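Local atomic coordinates of ESAT-6/WXG100 secretion system protein (Streptococcus gallolyticus, PDB entry 7JQE), a protein that is the EsaA subunit of the bacterial type VIIb secretion system, whose extracellular region forms an elongated dimer and probably takes part in toxin export. Residues S174-Q179 with D458-L463. Residues are numbered along the deposited sequence; the frame is centred on the assembly and turned at random.
Sequences SALANQ and DNIDGL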
loop_
_atom_site.group_PDB
_atom_site.type_symbol
_atom_site.label_atom_id
_atom_site.label_comp_id
_atom_site.label_asym_id
_atom_site.label_seq_id
_atom_site.Cartn_x
_atom_site.Cartn_y
_atom_site.Cartn_z
ATOM N N SER A 174 25.751 -23.860 -11.669
ATOM C CA SER A 174 26.751 -23.074 -10.953
ATOM C C SER A 174 27.696 -22.375 -11.923
ATOM O O SER A 174 28.092 -21.224 -11.697
ATOM C CB SER A 174 27.534 -23.967 -9.994
ATOM O OG SER A 174 26.665 -24.777 -9.222
ATOM N N ALA A 175 28.070 -23.053 -13.010
ATOM C CA ALA A 175 28.962 -22.433 -13.984
ATOM C C ALA A 175 28.277 -21.270 -14.691
ATOM O O ALA A 175 28.900 -20.229 -14.928
ATOM C CB ALA A 175 29.453 -23.472 -14.996
ATOM N N LEU A 176 26.998 -21.424 -15.033
ATOM C CA LEU A 176 26.273 -20.316 -15.649
ATOM C C LEU A 176 26.115 -19.158 -14.671
ATOM O O LEU A 176 26.259 -17.991 -15.053
ATOM C CB LEU A 176 24.911 -20.793 -16.152
ATOM C CG LEU A 176 24.077 -19.769 -16.920
ATOM C CD1 LEU A 176 24.795 -19.324 -18.192
ATOM C CD2 LEU A 176 22.691 -20.326 -17.234
ATOM N N ALA A 177 25.830 -19.462 -13.401
ATOM C CA ALA A 177 25.747 -18.413 -12.391
ATOM C C ALA A 177 27.056 -17.638 -12.292
ATOM O O ALA A 177 27.049 -16.409 -12.155
ATOM C CB ALA A 177 25.373 -19.015 -11.036
ATOM N N ASN A 178 28.194 -18.337 -12.369
ATOM C CA ASN A 178 29.482 -17.654 -12.275
ATOM C C ASN A 178 29.656 -16.630 -13.387
ATOM O O ASN A 178 30.388 -15.649 -13.217
ATOM C CB ASN A 178 30.626 -18.666 -12.310
ATOM C CG ASN A 178 30.770 -19.424 -11.006
ATOM O OD1 ASN A 178 30.451 -18.905 -9.939
ATOM N ND2 ASN A 178 31.251 -20.658 -11.087
ATOM N N GLN A 179 28.997 -16.837 -14.526
ATOM C CA GLN A 179 29.108 -15.895 -15.632
ATOM C C GLN A 179 28.305 -14.623 -15.399
ATOM O O GLN A 179 28.568 -13.612 -16.057
ATOM C CB GLN A 179 28.658 -16.559 -16.935
ATOM C CG GLN A 179 29.363 -17.875 -17.241
ATOM C CD GLN A 179 30.840 -17.694 -17.531
ATOM O OE1 GLN A 179 31.219 -17.128 -18.558
ATOM N NE2 GLN A 179 31.683 -18.166 -16.620
ATOM N N ASP A 458 18.263 -19.698 -8.023
ATOM C CA ASP A 458 17.319 -20.782 -8.281
ATOM C C ASP A 458 16.448 -20.489 -9.492
ATOM O O ASP A 458 16.160 -21.390 -10.289
ATOM C CB ASP A 458 16.448 -21.030 -7.052
ATOM C CG ASP A 458 17.248 -21.501 -5.859
ATOM O OD1 ASP A 458 18.204 -22.282 -6.054
ATOM O OD2 ASP A 458 16.922 -21.084 -4.727
ATOM N N ASN A 459 16.007 -19.243 -9.644
ATOM C CA ASN A 459 15.115 -18.902 -10.744
ATOM C C ASN A 459 15.810 -18.891 -12.098
ATOM O O ASN A 459 15.146 -18.634 -13.108
ATOM C CB ASN A 459 14.458 -17.549 -10.484
ATOM C CG ASN A 459 13.564 -17.567 -9.263
ATOM O OD1 ASN A 459 13.408 -16.558 -8.578
ATOM N ND2 ASN A 459 12.978 -18.726 -8.977
ATOM N N ILE A 460 17.117 -19.154 -12.150
ATOM C CA ILE A 460 17.789 -19.327 -13.434
ATOM C C ILE A 460 17.099 -20.454 -14.188
ATOM O O ILE A 460 17.050 -21.597 -13.718
ATOM C CB ILE A 460 19.280 -19.610 -13.228
ATOM C CG1 ILE A 460 19.954 -18.436 -12.512
ATOM C CG2 ILE A 460 19.959 -19.889 -14.556
ATOM C CD1 ILE A 460 21.460 -18.556 -12.444
ATOM N N ASP A 461 16.558 -20.137 -15.362
ATOM C CA ASP A 461 15.678 -21.071 -16.052
ATOM C C ASP A 461 16.404 -22.371 -16.381
ATOM O O ASP A 461 17.596 -22.384 -16.697
ATOM C CB ASP A 461 15.133 -20.438 -17.332
ATOM C CG ASP A 461 13.865 -21.111 -17.817
ATOM O OD1 ASP A 461 12.769 -20.685 -17.396
ATOM O OD2 ASP A 461 13.961 -22.068 -18.615
ATOM N N GLY A 462 15.664 -23.480 -16.312
ATOM C CA GLY A 462 16.247 -24.773 -16.621
ATOM C C GLY A 462 16.643 -24.920 -18.077
ATOM O O GLY A 462 17.623 -25.602 -18.389
ATOM N N LEU A 463 15.896 -24.290 -18.985
ATOM C CA LEU A 463 16.231 -24.380 -20.403
ATOM C C LEU A 463 17.567 -23.710 -20.695
ATOM O O LEU A 463 18.344 -24.195 -21.524
ATOM C CB LEU A 463 15.115 -23.759 -21.244
ATOM C CG LEU A 463 15.291 -23.771 -22.764
ATOM C CD1 LEU A 463 15.537 -25.184 -23.282
ATOM C CD2 LEU A 463 14.081 -23.149 -23.448
#
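Ile460 carries CG2 anti to its backbone N and CG1 anti to its carbonyl carbon (chi1 -61°), which sets CG2 toward Leu176 of helix 169-179 and leaves CG1 to carry CD1, through an extended chi2 (-172°), out to Ala177. This is a loop-on-helix apolar contact, with the isoleucine one residue ahead of the N-cap of helix 462-491. Its CG2 methyl meets CD2 of Leu176 at 3.9 Å, the two side chains crossing at a slant. With CG anti to the backbone N, Leu176 extends toward the loop, and CD2 is the methyl that touches. On the other branch, Ile460 CD1 rests 4.2 Å from Ala177 CB. Ala177 and Ile460 are also the pair whose CA atoms lie nearest across the two segments, 8.1 Å apart. No hydrogen bond joins the two segments, and all three touching residues are buried. Phe457 also packs on Ala177, and Ser183 of the second subunit packs on Ile460, placing the contact at the interface between the two subunits. Ser183 OG of that subunit is hydrogen-bonded to Asp461 N. The Asp461 carboxylate caps the new helix: OD2 accepts from Leu463 N at 3.0 Å, on its anti side and 24° out of the carboxylate plane.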